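PDB 6IXZ: sortase family protein from Clostridium perfringens, which is a class C sortase, a cysteine transpeptidase that probably joins pilin subunits covalently during assembly of pili on the cell surface. Local coordinates for residues D28-Y36 and Q48-H56. Residues are numbered along the deposited sequence; the frame is centred on the assembly and turned at random.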
ATOM      1  N   ASP A  28     -15.658 -12.893  -2.496  1.00 30.91           N
ATOM      2  CA  ASP A  28     -15.879 -13.055  -1.068  1.00 33.52           C
ATOM      3  C   ASP A  28     -14.707 -12.511  -0.244  1.00 28.30           C
ATOM      4  O   ASP A  28     -14.909 -11.969   0.841  1.00 25.04           O
ATOM      5  CB  ASP A  28     -16.238 -14.511  -0.726  1.00 41.01           C
ATOM      6  CG  ASP A  28     -17.757 -14.788  -0.870  1.00 55.47           C
ATOM      7  OD1 ASP A  28     -18.556 -14.258  -0.055  1.00 63.17           O
ATOM      8  OD2 ASP A  28     -18.163 -15.455  -1.847  1.00 58.35           O
ATOM      9  N   LEU A  29     -13.505 -12.544  -0.810  1.00 28.05           N
ATOM     10  CA  LEU A  29     -12.342 -11.962  -0.141  1.00 26.25           C
ATOM     11  C   LEU A  29     -12.435 -10.421  -0.101  1.00 25.52           C
ATOM     12  O   LEU A  29     -12.238  -9.803   0.930  1.00 23.15           O
ATOM     13  CB  LEU A  29     -11.039 -12.397  -0.828  1.00 25.31           C
ATOM     14  CG  LEU A  29      -9.792 -11.750  -0.204  1.00 29.00           C
ATOM     15  CD1 LEU A  29      -9.686 -12.113   1.269  1.00 26.92           C
ATOM     16  CD2 LEU A  29      -8.514 -12.124  -0.954  1.00 30.66           C
ATOM     17  N   ILE A  30     -12.802  -9.820  -1.221  1.00 25.41           N
ATOM     18  CA  ILE A  30     -12.987  -8.368  -1.291  1.00 25.37           C
ATOM     19  C   ILE A  30     -14.087  -7.884  -0.332  1.00 22.12           C
ATOM     20  O   ILE A  30     -13.965  -6.823   0.306  1.00 20.69           O
ATOM     21  CB  ILE A  30     -13.345  -7.969  -2.737  1.00 29.80           C
ATOM     22  CG1 ILE A  30     -12.179  -8.299  -3.684  1.00 31.15           C
ATOM     23  CG2 ILE A  30     -13.748  -6.501  -2.823  1.00 26.42           C
ATOM     24  CD1 ILE A  30     -11.040  -7.309  -3.653  1.00 34.97           C
ATOM     25  N   LYS A  31     -15.143  -8.679  -0.178  1.00 23.63           N
ATOM     26  CA  LYS A  31     -16.212  -8.353   0.768  1.00 21.73           C
ATOM     27  C   LYS A  31     -15.710  -8.337   2.189  1.00 20.36           C
ATOM     28  O   LYS A  31     -16.111  -7.502   2.979  1.00 22.23           O
ATOM     29  CB  LYS A  31     -17.360  -9.367   0.700  1.00 24.41           C
ATOM     30  CG  LYS A  31     -18.416  -9.042  -0.348  1.00 28.17           C
ATOM     31  CD  LYS A  31     -19.717  -9.751  -0.014  1.00 29.43           C
ATOM     32  CE  LYS A  31     -19.636 -11.241  -0.226  1.00 29.06           C
ATOM     33  NZ  LYS A  31     -20.895 -11.898   0.239  1.00 31.04           N
ATOM     34  N   ASN A  32     -14.888  -9.311   2.535  1.00 21.57           N
ATOM     35  CA  ASN A  32     -14.367  -9.389   3.883  1.00 21.55           C
ATOM     36  C   ASN A  32     -13.331  -8.286   4.175  1.00 20.33           C
ATOM     37  O   ASN A  32     -13.345  -7.683   5.253  1.00 22.96           O
ATOM     38  CB  ASN A  32     -13.793 -10.777   4.130  1.00 25.49           C
ATOM     39  CG  ASN A  32     -14.870 -11.845   4.223  1.00 30.47           C
ATOM     40  OD1 ASN A  32     -15.905 -11.647   4.850  1.00 31.56           O
ATOM     41  ND2 ASN A  32     -14.610 -12.995   3.629  1.00 34.39           N
ATOM     42  N   ILE A  33     -12.520  -7.942   3.180  1.00 22.04           N
ATOM     43  CA  ILE A  33     -11.646  -6.785   3.299  1.00 25.46           C
ATOM     44  C   ILE A  33     -12.456  -5.496   3.430  1.00 23.46           C
ATOM     45  O   ILE A  33     -12.108  -4.584   4.205  1.00 19.11           O
ATOM     46  CB  ILE A  33     -10.717  -6.672   2.090  1.00 25.39           C
ATOM     47  CG1 ILE A  33      -9.749  -7.862   2.061  1.00 27.18           C
ATOM     48  CG2 ILE A  33      -9.960  -5.350   2.129  1.00 29.79           C
ATOM     49  CD1 ILE A  33      -9.027  -8.021   0.746  1.00 27.99           C
ATOM     50  N   ASN A  34     -13.526  -5.401   2.641  1.00 23.95           N
ATOM     51  CA  ASN A  34     -14.360  -4.221   2.684  1.00 22.89           C
ATOM     52  C   ASN A  34     -14.967  -4.062   4.080  1.00 23.05           C
ATOM     53  O   ASN A  34     -14.908  -2.975   4.647  1.00 19.45           O
ATOM     54  CB  ASN A  34     -15.435  -4.267   1.578  1.00 22.65           C
ATOM     55  CG  ASN A  34     -14.934  -3.706   0.268  1.00 23.99           C
ATOM     56  OD1 ASN A  34     -13.946  -2.975   0.245  1.00 21.02           O
ATOM     57  ND2 ASN A  34     -15.609  -4.038  -0.835  1.00 22.15           N
ATOM     58  N   LYS A  35     -15.369  -5.181   4.696  1.00 25.28           N
ATOM     59  CA  LYS A  35     -15.922  -5.192   6.067  1.00 24.97           C
ATOM     60  C   LYS A  35     -14.891  -4.752   7.087  1.00 26.98           C
ATOM     61  O   LYS A  35     -15.180  -3.974   7.997  1.00 29.00           O
ATOM     62  CB  LYS A  35     -16.363  -6.601   6.457  1.00 33.97           C
ATOM     63  CG  LYS A  35     -17.857  -6.765   6.618  1.00 45.34           C
ATOM     64  CD  LYS A  35     -18.186  -7.862   7.623  1.00 58.35           C
ATOM     65  CE  LYS A  35     -19.613  -7.723   8.134  1.00 64.70           C
ATOM     66  NZ  LYS A  35     -20.207  -9.028   8.542  1.00 70.98           N
ATOM     67  N   TYR A  36     -13.698  -5.310   6.965  1.00 26.51           N
ATOM     68  CA  TYR A  36     -12.582  -4.942   7.823  1.00 24.15           C
ATOM     69  C   TYR A  36     -12.304  -3.440   7.811  1.00 22.32           C
ATOM     70  O   TYR A  36     -12.382  -2.782   8.849  1.00 28.45           O
ATOM     71  CB  TYR A  36     -11.329  -5.703   7.384  1.00 25.07           C
ATOM     72  CG  TYR A  36     -10.093  -5.220   8.087  1.00 24.14           C
ATOM     73  CD1 TYR A  36      -9.906  -5.476   9.438  1.00 22.89           C
ATOM     74  CD2 TYR A  36      -9.220  -4.331   7.459  1.00 26.31           C
ATOM     75  CE1 TYR A  36      -8.792  -4.991  10.101  1.00 25.75           C
ATOM     76  CE2 TYR A  36      -8.101  -3.840   8.112  1.00 24.99           C
ATOM     77  CZ  TYR A  36      -7.889  -4.175   9.430  1.00 26.12           C
ATOM     78  OH  TYR A  36      -6.780  -3.679  10.069  1.00 27.84           O
ATOM     79  N   GLN A  48      -5.096  -6.611  14.663  1.00 46.94           N
ATOM     80  CA  GLN A  48      -4.605  -7.649  13.782  1.00 50.55           C
ATOM     81  C   GLN A  48      -5.761  -7.900  12.821  1.00 40.76           C
ATOM     82  O   GLN A  48      -6.894  -7.537  13.121  1.00 36.15           O
ATOM     83  CB  GLN A  48      -4.262  -8.916  14.570  1.00 50.61           C
ATOM     84  CG  GLN A  48      -4.210 -10.191  13.737  1.00 56.40           C
ATOM     85  CD  GLN A  48      -3.014 -10.264  12.791  1.00 59.95           C
ATOM     86  OE1 GLN A  48      -3.049  -9.738  11.660  1.00 45.42           O
ATOM     87  NE2 GLN A  48      -1.981 -10.999  13.211  1.00 52.71           N
ATOM     88  N   LEU A  49      -5.465  -8.426  11.638  1.00 37.58           N
ATOM     89  CA  LEU A  49      -6.520  -8.742  10.684  1.00 37.72           C
ATOM     90  C   LEU A  49      -7.339  -9.889  11.253  1.00 39.12           C
ATOM     91  O   LEU A  49      -6.796 -10.762  11.932  1.00 40.59           O
ATOM     92  CB  LEU A  49      -5.933  -9.145   9.325  1.00 35.71           C
ATOM     93  CG  LEU A  49      -5.067  -8.112   8.618  1.00 31.54           C
ATOM     94  CD1 LEU A  49      -4.474  -8.708   7.360  1.00 30.01           C
ATOM     95  CD2 LEU A  49      -5.890  -6.880   8.282  1.00 32.82           C
ATOM     96  N   PRO A  50      -8.651  -9.894  10.976  1.00 49.16           N
ATOM     97  CA  PRO A  50      -9.490 -11.003  11.416  1.00 51.60           C
ATOM     98  C   PRO A  50      -9.102 -12.320  10.758  1.00 49.06           C
ATOM     99  O   PRO A  50      -8.578 -12.330   9.645  1.00 39.36           O
ATOM    100  CB  PRO A  50     -10.896 -10.571  10.995  1.00 51.88           C
ATOM    101  CG  PRO A  50     -10.839  -9.079  10.939  1.00 48.25           C
ATOM    102  CD  PRO A  50      -9.449  -8.757  10.480  1.00 49.48           C
ATOM    103  N   ASP A  51      -9.357 -13.424  11.453  1.00 60.86           N
ATOM    104  CA  ASP A  51      -8.764 -14.719  11.109  1.00 59.84           C
ATOM    105  C   ASP A  51      -9.117 -15.145   9.687  1.00 60.47           C
ATOM    106  O   ASP A  51      -8.258 -15.639   8.940  1.00 50.36           O
ATOM    107  CB  ASP A  51      -9.235 -15.792  12.100  1.00 61.54           C
ATOM    108  CG  ASP A  51      -8.743 -15.534  13.515  1.00 65.63           C
ATOM    109  OD1 ASP A  51      -7.609 -15.023  13.665  1.00 61.06           O
ATOM    110  OD2 ASP A  51      -9.494 -15.826  14.475  1.00 58.88           O
ATOM    111  N   TYR A  52     -10.379 -14.933   9.315  1.00 52.51           N
ATOM    112  CA  TYR A  52     -10.920 -15.502   8.077  1.00 58.55           C
ATOM    113  C   TYR A  52     -10.431 -14.855   6.777  1.00 52.48           C
ATOM    114  O   TYR A  52     -10.626 -15.436   5.704  1.00 52.64           O
ATOM    115  CB  TYR A  52     -12.448 -15.487   8.096  1.00 55.91           C
ATOM    116  CG  TYR A  52     -13.047 -14.143   8.411  1.00 56.04           C
ATOM    117  CD1 TYR A  52     -13.246 -13.196   7.415  1.00 56.19           C
ATOM    118  CD2 TYR A  52     -13.446 -13.831   9.703  1.00 53.80           C
ATOM    119  CE1 TYR A  52     -13.846 -11.983   7.699  1.00 57.93           C
ATOM    120  CE2 TYR A  52     -14.047 -12.623   9.997  1.00 53.30           C
ATOM    121  CZ  TYR A  52     -14.245 -11.705   8.994  1.00 52.15           C
ATOM    122  OH  TYR A  52     -14.810 -10.488   9.298  1.00 59.72           O
ATOM    123  N   LEU A  53      -9.820 -13.668   6.850  1.00 51.49           N
ATOM    124  CA  LEU A  53      -9.252 -13.048   5.652  1.00 40.09           C
ATOM    125  C   LEU A  53      -8.161 -13.945   5.078  1.00 47.63           C
ATOM    126  O   LEU A  53      -7.961 -14.005   3.863  1.00 44.21           O
ATOM    127  CB  LEU A  53      -8.692 -11.652   5.953  1.00 42.71           C
ATOM    128  CG  LEU A  53      -9.637 -10.617   6.587  1.00 40.90           C
ATOM    129  CD1 LEU A  53      -9.137  -9.196   6.356  1.00 36.39           C
ATOM    130  CD2 LEU A  53     -11.043 -10.773   6.043  1.00 42.90           C
ATOM    131  N   ASN A  54      -7.503 -14.691   5.961  1.00 46.47           N
ATOM    132  CA  ASN A  54      -6.334 -15.485   5.598  1.00 55.21           C
ATOM    133  C   ASN A  54      -5.308 -14.640   4.837  1.00 50.86           C
ATOM    134  O   ASN A  54      -4.535 -15.138   4.015  1.00 39.35           O
ATOM    135  CB  ASN A  54      -6.744 -16.729   4.797  1.00 63.04           C
ATOM    136  CG  ASN A  54      -6.155 -18.004   5.373  1.00 76.00           C
ATOM    137  OD1 ASN A  54      -5.390 -18.707   4.710  1.00 85.34           O
ATOM    138  ND2 ASN A  54      -6.441 -18.262   6.647  1.00 78.56           N
ATOM    139  N   ILE A  55      -5.294 -13.351   5.141  1.00 51.85           N
ATOM    140  CA  ILE A  55      -4.155 -12.524   4.807  1.00 45.48           C
ATOM    141  C   ILE A  55      -3.250 -12.476   6.022  1.00 42.55           C
ATOM    142  O   ILE A  55      -3.679 -12.113   7.111  1.00 41.34           O
ATOM    143  CB  ILE A  55      -4.593 -11.120   4.374  1.00 43.37           C
ATOM    144  CG1 ILE A  55      -5.605 -11.256   3.233  1.00 42.64           C
ATOM    145  CG2 ILE A  55      -3.379 -10.313   3.931  1.00 43.51           C
ATOM    146  CD1 ILE A  55      -6.148  -9.950   2.712  1.00 40.84           C
ATOM    147  N   HIS A  56      -2.078 -13.068   5.876  1.00 39.35           N
ATOM    148  CA  HIS A  56      -1.090 -13.048   6.933  1.00 47.73           C
ATOM    149  C   HIS A  56      -0.060 -12.000   6.582  1.00 41.75           C
ATOM    150  O   HIS A  56       0.241 -11.773   5.401  1.00 40.41           O
ATOM    151  CB  HIS A  56      -0.399 -14.408   7.058  1.00 49.31           C
ATOM    152  CG  HIS A  56      -1.330 -15.539   7.357  1.00 60.37           C
ATOM    153  ND1 HIS A  56      -2.296 -15.964   6.469  1.00 65.17           N
ATOM    154  CD2 HIS A  56      -1.389 -16.386   8.411  1.00 64.71           C
ATOM    155  CE1 HIS A  56      -2.941 -16.994   6.984  1.00 64.55           C
ATOM    156  NE2 HIS A  56      -2.411 -17.270   8.163  1.00 65.54           N
TER
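Tyr36 reaches out from the helix and lays one ring face over Leu49, whose CD2 stands 3.9 Å from the ring centroid and 22° off the normal, a CH-pi contact displaced toward the CZ side. With Tyr36 CG anti to its own backbone N (chi1 171°), the ring swings off the helix toward the loop, where Pro50 CD also meets Tyr36 CD1 at 3.5 Å. One helical turn before Tyr36, Asn32 CB meets Leu53 CD2 at 3.3 Å, a tight fit where the CA atoms of Asn32 and Leu53 come within 6.5 Å; Leu53 CD1 lies near Tyr36 CB. Tyr52 comes alongside Asn32, with Asn32 CB in plane at the ring edge, Tyr52 CE1 3.5 Å from Asn32 OD1, and amide and ring planes 66° apart. At the next helix position, Ile33 CD1 touches Ile55 CD1 at 4.0 Å, the side chains crossing nearly at right angles, and Leu29 CD1 rests on Leu53 O. No hydrogen bond joins the segments; the contact is van der Waals packing, mostly between side chains. The 3-10 turn 51-53 packs against helix 23-41 ahead of strand 60-66; Leu49 and Ile55 also touch Tyr77 of strand 71-77, and Ile33 touches loop residues Leu96, Val98 and Leu136, holding helix 23-41 beside the sheet.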